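Local coordinates for protein exodeoxyribonuclease 10 (Escherichia coli, PDB 4FZX) that degrades single- and double-stranded DNA from the 3' end as a distributive exonuclease of the DnaQ-like DEDDh family, at residues Ile19-Val24 / Pro69-Ser74; Ser74-Ala79 / Trp156-Met161; Ala116-Lys119 / Asn124-Thr127. All blocks are in the same frame, centred on the assembly; numbering follows the deposited sequence.

Interaction 1 is a buried contact, while interactions 2 and 3 lie at the surface. Interactions 1 and 2 both reach the same mixed sheet, share Ser74, and touch where Tyr77 OH meets Tyr71 O in a probable hydrogen bond. Interaction 3 stands apart, about 20 Å from each of the others between centres, and lies within the part of the chain closed off by interaction 2. One aromatic residue carries each contact. Tyr71 packs against a sheet strand, with an isoleucine methyl over its ring, and its hydroxyl bonds to His35. Trp76 offers a face to a methyl and an edge to a carboxylate. Tyr118 uses its hydroxyl to accept a backbone N-H.

Interaction 1. Residues Ile19-Val24 / Pro69-Ser74; sequences IASVDV and PHYYGS
Tyr71 reaches from its loop to strand 16-25 and lays its ring along Ile19, Ala20 and Ser21. From CB and CG the ring runs on to its CD1 edge, where Ser21 waits. Ser21 OG is 3.5 Å from Tyr71 CD1, close to the ring plane. CE1, next along the same edge, lies near the carbonyl carbon of Ala20 as well as Ser21 OG. Ile19 CG2 comes from one face, above the hydroxyl end of the ring, 3.7 Å from Tyr71 CE2. It packs on Tyr71 CZ too. The delta methyl of Ile19, on the same face, reaches farther in. Ile19 CD1 sits 4.3 Å from the Tyr71 ring centroid and only 7° off its normal, a CH-pi contact. With CG1 anti to the backbone N (chi1 -172°) and the chain extended, this methyl comes to lie over the ring centre. The isoleucine and tyrosine side chains point opposite ways as they pass. At the tip, Tyr71 OH lies 3.3 Å from Ile19 O, while a hydrogen bond joins the hydroxyl to His35 ND1. The ring thus packs along its length against the strand, and its buried hydroxyl is satisfied by His35 of the neighbouring strand 28-36. Tyr71 also touches Met33 of that strand. Strand 16-25 lies between strands 28-36 and 2-9 in the sheet, and helix 136-154 packs against Ala20, Val22 and Val24. The loop between helix 64-67 and strand 76-79 brings Tyr71 to this strand, and Arg3 NH1 of strand 2-9 hydrogen-bonds to Tyr71 O.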
ATOM      1  N   ILE C  19     -26.316 -22.008  24.671  1.00  9.31           N
ATOM      2  CA  ILE C  19     -24.950 -22.110  24.206  1.00 10.29           C
ATOM      3  C   ILE C  19     -24.720 -23.509  23.653  1.00 11.45           C
ATOM      4  O   ILE C  19     -25.380 -24.483  24.073  1.00 13.38           O
ATOM      5  CB  ILE C  19     -23.967 -21.855  25.347  1.00 10.45           C
ATOM      6  CG1 ILE C  19     -22.532 -21.776  24.813  1.00 13.03           C
ATOM      7  CG2 ILE C  19     -24.105 -22.956  26.429  1.00 11.09           C
ATOM      8  CD1 ILE C  19     -21.501 -21.298  25.863  1.00 15.18           C
ATOM      9  N   ALA C  20     -23.769 -23.619  22.738  1.00 11.08           N
ATOM     10  CA  ALA C  20     -23.454 -24.898  22.116  1.00 10.44           C
ATOM     11  C   ALA C  20     -22.037 -24.870  21.558  1.00 10.91           C
ATOM     12  O   ALA C  20     -21.466 -23.787  21.356  1.00  8.50           O
ATOM     13  CB  ALA C  20     -24.445 -25.194  21.009  1.00 10.68           C
ATOM     14  N   SER C  21     -21.486 -26.054  21.278  1.00 10.00           N
ATOM     15  CA  SER C  21     -20.206 -26.157  20.581  1.00 11.59           C
ATOM     16  C   SER C  21     -20.046 -27.468  19.804  1.00 12.06           C
ATOM     17  O   SER C  21     -20.691 -28.473  20.109  1.00 12.55           O
ATOM     18  CB  SER C  21     -19.024 -25.972  21.555  1.00 11.54           C
ATOM     19  OG  SER C  21     -18.844 -27.107  22.380  1.00 13.32           O
ATOM     20  N   VAL C  22     -19.169 -27.447  18.805  1.00 12.62           N
ATOM     21  CA  VAL C  22     -18.640 -28.670  18.229  1.00 11.54           C
ATOM     22  C   VAL C  22     -17.127 -28.548  18.134  1.00 12.38           C
ATOM     23  O   VAL C  22     -16.573 -27.439  18.200  1.00 11.66           O
ATOM     24  CB  VAL C  22     -19.214 -28.923  16.831  1.00 11.82           C
ATOM     25  CG1 VAL C  22     -20.675 -29.340  16.922  1.00  9.16           C
ATOM     26  CG2 VAL C  22     -19.055 -27.672  15.959  1.00 11.18           C
ATOM     27  N   ASP C  23     -16.451 -29.679  17.976  1.00 12.28           N
ATOM     28  CA  ASP C  23     -15.008 -29.650  17.801  1.00 13.11           C
ATOM     29  C   ASP C  23     -14.687 -30.027  16.375  1.00 13.42           C
ATOM     30  O   ASP C  23     -15.345 -30.897  15.784  1.00 12.98           O
ATOM     31  CB  ASP C  23     -14.314 -30.600  18.796  1.00 13.47           C
ATOM     32  CG  ASP C  23     -14.528 -30.194  20.255  1.00 16.43           C
ATOM     33  OD1 ASP C  23     -14.906 -29.034  20.514  1.00 19.00           O
ATOM     34  OD2 ASP C  23     -14.367 -31.052  21.151  1.00 24.23           O
ATOM     35  N   VAL C  24     -13.721 -29.328  15.793  1.00 15.01           N
ATOM     36  CA  VAL C  24     -13.175 -29.719  14.503  1.00 16.43           C
ATOM     37  C   VAL C  24     -11.804 -30.353  14.708  1.00 18.10           C
ATOM     38  O   VAL C  24     -10.905 -29.736  15.272  1.00 19.22           O
ATOM     39  CB  VAL C  24     -13.087 -28.518  13.521  1.00 16.43           C
ATOM     40  CG1 VAL C  24     -12.404 -28.933  12.218  1.00 13.81           C
ATOM     41  CG2 VAL C  24     -14.492 -27.952  13.232  1.00 14.38           C
ATOM     42  N   PRO C  69     -18.555 -24.181  32.519  1.00 14.35           N
ATOM     43  CA  PRO C  69     -17.350 -25.008  32.712  1.00 15.71           C
ATOM     44  C   PRO C  69     -17.283 -26.239  31.812  1.00 15.07           C
ATOM     45  O   PRO C  69     -16.193 -26.689  31.491  1.00 16.32           O
ATOM     46  CB  PRO C  69     -17.419 -25.406  34.193  1.00 16.33           C
ATOM     47  CG  PRO C  69     -18.305 -24.339  34.824  1.00 16.32           C
ATOM     48  CD  PRO C  69     -19.330 -24.047  33.764  1.00 13.06           C
ATOM     49  N   HIS C  70     -18.424 -26.699  31.308  1.00 14.77           N
ATOM     50  CA  HIS C  70     -18.455 -27.855  30.395  1.00 13.77           C
ATOM     51  C   HIS C  70     -17.816 -27.571  29.051  1.00 12.87           C
ATOM     52  O   HIS C  70     -17.439 -28.489  28.325  1.00 12.70           O
ATOM     53  CB  HIS C  70     -19.889 -28.324  30.179  1.00 14.29           C
ATOM     54  CG  HIS C  70     -20.575 -28.752  31.436  1.00 15.27           C
ATOM     55  ND1 HIS C  70     -21.801 -28.258  31.819  1.00 16.70           N
ATOM     56  CD2 HIS C  70     -20.190 -29.610  32.413  1.00 14.52           C
ATOM     57  CE1 HIS C  70     -22.143 -28.786  32.979  1.00 16.03           C
ATOM     58  NE2 HIS C  70     -21.181 -29.610  33.361  1.00 17.25           N
ATOM     59  N   TYR C  71     -17.649 -26.292  28.753  1.00 13.33           N
ATOM     60  CA  TYR C  71     -17.059 -25.843  27.501  1.00 13.33           C
ATOM     61  C   TYR C  71     -15.565 -25.532  27.623  1.00 13.79           C
ATOM     62  O   TYR C  71     -14.883 -25.325  26.598  1.00 14.20           O
ATOM     63  CB  TYR C  71     -17.837 -24.625  26.967  1.00 13.80           C
ATOM     64  CG  TYR C  71     -19.274 -24.983  26.626  1.00 13.25           C
ATOM     65  CD1 TYR C  71     -19.619 -25.414  25.346  1.00 12.67           C
ATOM     66  CD2 TYR C  71     -20.254 -25.028  27.619  1.00 12.51           C
ATOM     67  CE1 TYR C  71     -20.933 -25.839  25.051  1.00 12.01           C
ATOM     68  CE2 TYR C  71     -21.558 -25.456  27.344  1.00 13.80           C
ATOM     69  CZ  TYR C  71     -21.891 -25.847  26.049  1.00 11.51           C
ATOM     70  OH  TYR C  71     -23.174 -26.260  25.771  1.00 13.26           O
ATOM     71  N   TYR C  72     -15.040 -25.550  28.854  1.00 12.12           N
ATOM     72  CA  TYR C  72     -13.578 -25.493  29.066  1.00 13.24           C
ATOM     73  C   TYR C  72     -12.876 -26.671  28.407  1.00 14.07           C
ATOM     74  O   TYR C  72     -13.498 -27.699  28.110  1.00 15.01           O
ATOM     75  CB  TYR C  72     -13.213 -25.456  30.561  1.00 12.79           C
ATOM     76  CG  TYR C  72     -13.744 -24.256  31.315  1.00 10.29           C
ATOM     77  CD1 TYR C  72     -14.087 -23.089  30.650  1.00  7.07           C
ATOM     78  CD2 TYR C  72     -13.872 -24.283  32.696  1.00 10.06           C
ATOM     79  CE1 TYR C  72     -14.626 -22.006  31.327  1.00 11.98           C
ATOM     80  CE2 TYR C  72     -14.388 -23.187  33.392  1.00  9.65           C
ATOM     81  CZ  TYR C  72     -14.767 -22.057  32.695  1.00 11.87           C
ATOM     82  OH  TYR C  72     -15.256 -20.959  33.369  1.00 11.94           O
ATOM     83  N   GLY C  73     -11.588 -26.503  28.133  1.00 16.17           N
ATOM     84  CA  GLY C  73     -10.741 -27.638  27.726  1.00 16.52           C
ATOM     85  C   GLY C  73     -10.195 -27.551  26.311  1.00 17.91           C
ATOM     86  O   GLY C  73      -9.805 -28.573  25.737  1.00 18.88           O
ATOM     87  N   SER C  74     -10.207 -26.345  25.728  1.00 16.83           N
ATOM     88  CA  SER C  74      -9.694 -26.135  24.374  1.00 15.34           C
ATOM     89  C   SER C  74      -8.675 -24.996  24.355  1.00 15.78           C
ATOM     90  O   SER C  74      -8.831 -23.997  25.071  1.00 16.02           O
ATOM     91  CB  SER C  74     -10.857 -25.818  23.422  1.00 15.97           C
ATOM     92  OG  SER C  74     -10.467 -25.853  22.052  1.00 15.71           O
TER

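Interaction 2. Residues Ser74-Ala79 / Trp156-Met161; sequences SEWYVA and WTAEQM
The start of helix 158-165, closed by a capping box, packs here against Trp76 at the beginning of sheet strand 76-79. Ala158, the first residue of the helix, puts its methyl over one face of the indole. Ala158 CB lies 3.7 Å from the centroid of the five-membered ring of Trp76, 18° off the ring normal. This is a CH-pi contact, with Trp76 NE1 and CE2 nearest to the methyl. Glu75 CB covers the opposite face, toward its rim. The Trp76 ring extends from the strand toward the helix.

Glu159 comes to the edge of the six-membered ring instead. Its CB points away from the strand, but a bend at chi2 (-72°) brings the carboxylate back. Glu159 OE1 is 3.4 Å from Trp76 CZ2, near the ring plane. The carboxylate and indole planes stand 83° apart.

The capping box fixes the helix start beside these contacts. Gln160 N donates to Thr157 OG1 at 3.1 Å in a nearly straight bond. In return, Thr157 N donates to Gln160 OE1 at 3.0 Å. On the strand side, Ser74 OG donates to Trp76 O at 2.9 Å, from above the carbonyl plane.

The chemistry across the contact is apolar over the ring face and probably slightly electrostatic at its edge, where the Glu159 oxygen near the ring hydrogens is likely to add a mild attraction, since aromatic C-H groups carry a slight positive charge.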
ATOM      1  N   SER C  74     -10.207 -26.345  25.728  1.00 16.83           N
ATOM      2  CA  SER C  74      -9.694 -26.135  24.374  1.00 15.34           C
ATOM      3  C   SER C  74      -8.675 -24.996  24.355  1.00 15.78           C
ATOM      4  O   SER C  74      -8.831 -23.997  25.071  1.00 16.02           O
ATOM      5  CB  SER C  74     -10.857 -25.818  23.422  1.00 15.97           C
ATOM      6  OG  SER C  74     -10.467 -25.853  22.052  1.00 15.71           O
ATOM      7  N   GLU C  75      -7.671 -25.105  23.493  1.00 15.07           N
ATOM      8  CA  GLU C  75      -6.749 -23.989  23.258  1.00 17.13           C
ATOM      9  C   GLU C  75      -7.358 -22.901  22.347  1.00 15.91           C
ATOM     10  O   GLU C  75      -6.988 -21.713  22.429  1.00 13.46           O
ATOM     11  CB  GLU C  75      -5.437 -24.510  22.664  1.00 18.87           C
ATOM     12  CG  GLU C  75      -4.768 -25.621  23.511  1.00 27.03           C
ATOM     13  CD  GLU C  75      -4.137 -25.085  24.794  1.00 36.93           C
ATOM     14  OE1 GLU C  75      -4.823 -25.044  25.847  1.00 37.41           O
ATOM     15  OE2 GLU C  75      -2.957 -24.686  24.741  1.00 42.85           O
ATOM     16  N   TRP C  76      -8.304 -23.319  21.506  1.00 14.69           N
ATOM     17  CA  TRP C  76      -8.863 -22.473  20.459  1.00 15.09           C
ATOM     18  C   TRP C  76     -10.388 -22.458  20.513  1.00 15.53           C
ATOM     19  O   TRP C  76     -11.039 -23.505  20.446  1.00 15.17           O
ATOM     20  CB  TRP C  76      -8.419 -22.968  19.083  1.00 15.25           C
ATOM     21  CG  TRP C  76      -6.944 -23.151  18.954  1.00 15.01           C
ATOM     22  CD1 TRP C  76      -6.272 -24.339  18.848  1.00 14.82           C
ATOM     23  CD2 TRP C  76      -5.955 -22.120  18.872  1.00 11.86           C
ATOM     24  NE1 TRP C  76      -4.924 -24.108  18.747  1.00 15.51           N
ATOM     25  CE2 TRP C  76      -4.700 -22.755  18.762  1.00 16.04           C
ATOM     26  CE3 TRP C  76      -6.000 -20.725  18.951  1.00 15.49           C
ATOM     27  CZ2 TRP C  76      -3.499 -22.038  18.679  1.00 14.12           C
ATOM     28  CZ3 TRP C  76      -4.805 -20.014  18.870  1.00 17.66           C
ATOM     29  CH2 TRP C  76      -3.574 -20.671  18.734  1.00 15.70           C
ATOM     30  N   TYR C  77     -10.956 -21.270  20.647  1.00 15.29           N
ATOM     31  CA  TYR C  77     -12.399 -21.113  20.517  1.00 13.81           C
ATOM     32  C   TYR C  77     -12.695 -20.324  19.261  1.00 13.75           C
ATOM     33  O   TYR C  77     -12.028 -19.312  18.981  1.00 13.11           O
ATOM     34  CB  TYR C  77     -12.971 -20.402  21.734  1.00 13.77           C
ATOM     35  CG  TYR C  77     -12.908 -21.253  22.959  1.00 12.28           C
ATOM     36  CD1 TYR C  77     -13.956 -22.101  23.284  1.00 10.13           C
ATOM     37  CD2 TYR C  77     -11.753 -21.301  23.735  1.00  8.76           C
ATOM     38  CE1 TYR C  77     -13.859 -22.971  24.353  1.00 12.78           C
ATOM     39  CE2 TYR C  77     -11.653 -22.157  24.812  1.00 13.99           C
ATOM     40  CZ  TYR C  77     -12.699 -23.007  25.103  1.00 11.83           C
ATOM     41  OH  TYR C  77     -12.628 -23.822  26.203  1.00 14.86           O
ATOM     42  N   VAL C  78     -13.627 -20.838  18.468  1.00 11.30           N
ATOM     43  CA  VAL C  78     -13.922 -20.278  17.157  1.00 10.49           C
ATOM     44  C   VAL C  78     -15.385 -19.802  17.169  1.00 11.40           C
ATOM     45  O   VAL C  78     -16.274 -20.506  17.656  1.00 11.91           O
ATOM     46  CB  VAL C  78     -13.730 -21.335  16.022  1.00  9.96           C
ATOM     47  CG1 VAL C  78     -14.024 -20.727  14.658  1.00  7.70           C
ATOM     48  CG2 VAL C  78     -12.294 -21.932  16.043  1.00  8.66           C
ATOM     49  N   ALA C  79     -15.629 -18.602  16.668  1.00  9.84           N
ATOM     50  CA  ALA C  79     -16.987 -18.107  16.573  1.00  9.66           C
ATOM     51  C   ALA C  79     -17.109 -17.197  15.381  1.00  9.94           C
ATOM     52  O   ALA C  79     -16.119 -16.627  14.934  1.00  9.61           O
ATOM     53  CB  ALA C  79     -17.396 -17.379  17.859  1.00  8.75           C
ATOM     54  N   TRP C 156      -4.415 -22.213   6.150  1.00 13.61           N
ATOM     55  CA  TRP C 156      -4.077 -21.551   7.416  1.00 13.48           C
ATOM     56  C   TRP C 156      -4.108 -22.513   8.598  1.00 13.06           C
ATOM     57  O   TRP C 156      -4.930 -23.418   8.648  1.00 14.31           O
ATOM     58  CB  TRP C 156      -4.978 -20.338   7.692  1.00 12.31           C
ATOM     59  CG  TRP C 156      -4.789 -19.197   6.743  1.00 12.84           C
ATOM     60  CD1 TRP C 156      -3.630 -18.835   6.096  1.00 14.17           C
ATOM     61  CD2 TRP C 156      -5.776 -18.230   6.365  1.00 14.91           C
ATOM     62  NE1 TRP C 156      -3.850 -17.720   5.322  1.00 14.14           N
ATOM     63  CE2 TRP C 156      -5.166 -17.345   5.445  1.00 14.55           C
ATOM     64  CE3 TRP C 156      -7.137 -18.064   6.662  1.00 16.83           C
ATOM     65  CZ2 TRP C 156      -5.852 -16.275   4.866  1.00 13.20           C
ATOM     66  CZ3 TRP C 156      -7.824 -16.996   6.076  1.00 15.24           C
ATOM     67  CH2 TRP C 156      -7.174 -16.114   5.195  1.00 15.88           C
ATOM     68  N   THR C 157      -3.191 -22.316   9.537  1.00 13.45           N
ATOM     69  CA  THR C 157      -3.165 -23.100  10.771  1.00 14.43           C
ATOM     70  C   THR C 157      -3.953 -22.354  11.809  1.00 14.41           C
ATOM     71  O   THR C 157      -4.239 -21.171  11.635  1.00 15.70           O
ATOM     72  CB  THR C 157      -1.727 -23.235  11.326  1.00 13.90           C
ATOM     73  OG1 THR C 157      -1.189 -21.924  11.540  1.00 15.31           O
ATOM     74  CG2 THR C 157      -0.837 -23.995  10.339  1.00 13.06           C
ATOM     75  N   ALA C 158      -4.226 -23.020  12.925  1.00 14.34           N
ATOM     76  CA  ALA C 158      -4.846 -22.383  14.071  1.00 15.47           C
ATOM     77  C   ALA C 158      -4.125 -21.092  14.474  1.00 16.74           C
ATOM     78  O   ALA C 158      -4.762 -20.067  14.717  1.00 15.64           O
ATOM     79  CB  ALA C 158      -4.912 -23.346  15.230  1.00 15.82           C
ATOM     80  N   GLU C 159      -2.793 -21.128  14.441  1.00 18.71           N
ATOM     81  CA  GLU C 159      -1.954 -19.978  14.809  1.00 19.23           C
ATOM     82  C   GLU C 159      -2.111 -18.806  13.846  1.00 18.45           C
ATOM     83  O   GLU C 159      -2.167 -17.654  14.262  1.00 17.49           O
ATOM     84  CB  GLU C 159      -0.475 -20.398  14.852  1.00 20.85           C
ATOM     85  CG  GLU C 159      -0.135 -21.369  15.967  1.00 25.36           C
ATOM     86  CD  GLU C 159      -0.146 -20.695  17.322  1.00 34.06           C
ATOM     87  OE1 GLU C 159      -0.224 -21.415  18.347  1.00 39.85           O
ATOM     88  OE2 GLU C 159      -0.078 -19.440  17.365  1.00 35.68           O
ATOM     89  N   GLN C 160      -2.068 -19.095  12.551  1.00 18.56           N
ATOM     90  CA  GLN C 160      -2.191 -18.040  11.552  1.00 17.48           C
ATOM     91  C   GLN C 160      -3.540 -17.385  11.675  1.00 16.53           C
ATOM     92  O   GLN C 160      -3.665 -16.151  11.582  1.00 17.14           O
ATOM     93  CB  GLN C 160      -2.034 -18.606  10.154  1.00 17.93           C
ATOM     94  CG  GLN C 160      -0.610 -18.877   9.759  1.00 17.64           C
ATOM     95  CD  GLN C 160      -0.532 -19.595   8.435  1.00 17.77           C
ATOM     96  OE1 GLN C 160      -0.883 -20.771   8.335  1.00 17.81           O
ATOM     97  NE2 GLN C 160      -0.126 -18.876   7.397  1.00 17.98           N
HETATM   98  N   MSE C 161      -4.546 -18.212  11.934  1.00 15.20           N
HETATM   99  CA  MSE C 161      -5.929 -17.756  11.994  1.00 15.57           C
HETATM  100  C   MSE C 161      -6.166 -16.862  13.205  1.00 16.41           C
HETATM  101  O   MSE C 161      -6.899 -15.870  13.118  1.00 15.46           O
HETATM  102  CB  MSE C 161      -6.885 -18.957  12.019  1.00 15.08           C
HETATM  103  CG  MSE C 161      -6.973 -19.659  10.692  1.00 17.35           C
HETATM  104 SE   MSE C 161      -8.368 -21.003  10.627  1.00 28.31          SE
HETATM  105  CE  MSE C 161      -7.428 -22.470  11.564  1.00 17.53           C
TER

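Interaction 3. Residues Ala116-Lys119 / Asn124-Thr127; sequences ALYK and NVQT
Tyr118 reaches from helix 114-120 to the following loop, and its hydroxyl meets the backbone at Asn124 and Val125. The tight part of the contact is gathered around this oxygen. Val125 N donates to Tyr118 OH over 2.9 Å, with an N-H...acceptor angle of 166°, so the bond is nearly straight. The donor nitrogen lies at the ring edge, in the ring plane. Asn124 CA lies close to the same oxygen, with Tyr118 OH at 3.3 Å. Tyr118 CG stands anti to the backbone N (chi1 -173°), which carries the ring away from the helix and brings its hydroxyl to the loop.

Val125 adds a lighter apolar contact, with its CG1 4.0 Å from Tyr118 CE2. This methyl also lies near Tyr118 OH. Val125 CG1 stands between its backbone N and carbonyl carbon (chi1 73°), which turns it to the hydroxyl end of the ring. The valine side chain lies roughly perpendicular to that of Tyr118.

The contact ties the last turn of a short helix to the chain that leaves it. This chain leads on to helix 136-154 in the RNase H-like fold of this DEDDh exonuclease, and that helix carries Asp139, a residue of the sodium site. The long helix also packs against both partners: Ile142 touches Tyr118, while Tyr141 and Ala145 touch Val125. A phenylalanine in place of Tyr118 would probably leave the Val125 N-H without this acceptor and let the loop backbone shift away from the ring.

Asn124 forms the looser, solvent-facing side. The residue is exposed, and its CB is turned away from the helix. Asn124 OD1 comes no nearer to Tyr118 OH than 4.5 Å.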
ATOM      1  N   ALA C 116     -25.140 -16.160   4.983  1.00 18.71           N
ATOM      2  CA  ALA C 116     -24.753 -15.701   3.653  1.00 18.70           C
ATOM      3  C   ALA C 116     -23.487 -16.418   3.156  1.00 18.43           C
ATOM      4  O   ALA C 116     -23.415 -16.827   2.005  1.00 18.96           O
ATOM      5  CB  ALA C 116     -24.564 -14.213   3.639  1.00 18.38           C
ATOM      6  N   LEU C 117     -22.503 -16.575   4.038  1.00 17.46           N
ATOM      7  CA  LEU C 117     -21.281 -17.293   3.706  1.00 18.24           C
ATOM      8  C   LEU C 117     -21.617 -18.745   3.378  1.00 17.48           C
ATOM      9  O   LEU C 117     -21.208 -19.272   2.353  1.00 15.87           O
ATOM     10  CB  LEU C 117     -20.313 -17.262   4.893  1.00 18.02           C
ATOM     11  CG  LEU C 117     -19.077 -16.361   4.956  1.00 22.28           C
ATOM     12  CD1 LEU C 117     -18.671 -15.721   3.622  1.00 17.03           C
ATOM     13  CD2 LEU C 117     -19.189 -15.338   6.072  1.00 19.72           C
ATOM     14  N   TYR C 118     -22.342 -19.399   4.276  1.00 18.97           N
ATOM     15  CA  TYR C 118     -22.748 -20.789   4.054  1.00 21.74           C
ATOM     16  C   TYR C 118     -23.438 -20.956   2.694  1.00 23.07           C
ATOM     17  O   TYR C 118     -23.163 -21.920   1.967  1.00 22.58           O
ATOM     18  CB  TYR C 118     -23.684 -21.263   5.157  1.00 20.44           C
ATOM     19  CG  TYR C 118     -23.999 -22.734   5.088  1.00 23.46           C
ATOM     20  CD1 TYR C 118     -25.158 -23.192   4.465  1.00 24.74           C
ATOM     21  CD2 TYR C 118     -23.157 -23.675   5.684  1.00 26.86           C
ATOM     22  CE1 TYR C 118     -25.467 -24.541   4.422  1.00 24.22           C
ATOM     23  CE2 TYR C 118     -23.449 -25.036   5.633  1.00 27.36           C
ATOM     24  CZ  TYR C 118     -24.605 -25.462   4.995  1.00 28.58           C
ATOM     25  OH  TYR C 118     -24.901 -26.809   4.939  1.00 32.10           O
ATOM     26  N   LYS C 119     -24.345 -20.035   2.370  1.00 23.17           N
ATOM     27  CA  LYS C 119     -25.055 -20.096   1.096  1.00 25.65           C
ATOM     28  C   LYS C 119     -24.104 -19.921  -0.093  1.00 24.77           C
ATOM     29  O   LYS C 119     -24.055 -20.776  -0.986  1.00 23.81           O
ATOM     30  CB  LYS C 119     -26.206 -19.083   1.055  1.00 26.87           C
ATOM     31  CG  LYS C 119     -26.656 -18.698  -0.352  1.00 34.53           C
ATOM     32  CD  LYS C 119     -28.039 -19.281  -0.689  1.00 43.97           C
ATOM     33  CE  LYS C 119     -28.361 -19.170  -2.186  1.00 45.63           C
ATOM     34  NZ  LYS C 119     -28.157 -17.783  -2.711  1.00 46.86           N
ATOM     35  N   ASN C 124     -22.268 -27.878   2.638  1.00 30.47           N
ATOM     36  CA  ASN C 124     -23.277 -28.881   2.918  1.00 32.85           C
ATOM     37  C   ASN C 124     -22.825 -29.631   4.139  1.00 31.88           C
ATOM     38  O   ASN C 124     -21.876 -30.404   4.069  1.00 34.90           O
ATOM     39  CB  ASN C 124     -23.427 -29.831   1.716  1.00 33.88           C
ATOM     40  CG  ASN C 124     -24.625 -30.761   1.841  1.00 38.07           C
ATOM     41  OD1 ASN C 124     -25.687 -30.373   2.337  1.00 42.48           O
ATOM     42  ND2 ASN C 124     -24.471 -31.985   1.343  1.00 42.09           N
ATOM     43  N   VAL C 125     -23.365 -29.250   5.290  1.00 29.30           N
ATOM     44  CA  VAL C 125     -23.102 -29.974   6.528  1.00 26.87           C
ATOM     45  C   VAL C 125     -24.363 -30.735   6.964  1.00 26.36           C
ATOM     46  O   VAL C 125     -25.482 -30.320   6.683  1.00 23.19           O
ATOM     47  CB  VAL C 125     -22.618 -29.013   7.649  1.00 26.77           C
ATOM     48  CG1 VAL C 125     -23.773 -28.159   8.180  1.00 25.64           C
ATOM     49  CG2 VAL C 125     -21.910 -29.780   8.769  1.00 23.24           C
ATOM     50  N   GLN C 126     -24.170 -31.892   7.575  1.00 27.09           N
ATOM     51  CA  GLN C 126     -25.272 -32.606   8.188  1.00 28.84           C
ATOM     52  C   GLN C 126     -25.575 -31.929   9.508  1.00 28.39           C
ATOM     53  O   GLN C 126     -24.751 -31.965  10.429  1.00 28.67           O
ATOM     54  CB  GLN C 126     -24.873 -34.059   8.437  1.00 29.87           C
ATOM     55  CG  GLN C 126     -26.026 -34.992   8.781  1.00 34.78           C
ATOM     56  CD  GLN C 126     -25.548 -36.429   8.989  1.00 41.06           C
ATOM     57  OE1 GLN C 126     -25.340 -37.180   8.022  1.00 40.98           O
ATOM     58  NE2 GLN C 126     -25.311 -36.796  10.249  1.00 41.55           N
ATOM     59  N   THR C 127     -26.712 -31.241   9.578  1.00 27.61           N
ATOM     60  CA  THR C 127     -27.110 -30.595  10.813  1.00 27.34           C
ATOM     61  C   THR C 127     -27.878 -31.551  11.703  1.00 26.57           C
ATOM     62  O   THR C 127     -28.398 -32.558  11.229  1.00 26.33           O
ATOM     63  CB  THR C 127     -27.946 -29.324  10.567  1.00 28.74           C
ATOM     64  OG1 THR C 127     -29.132 -29.652   9.836  1.00 27.95           O
ATOM     65  CG2 THR C 127     -27.138 -28.295   9.808  1.00 28.71           C
TER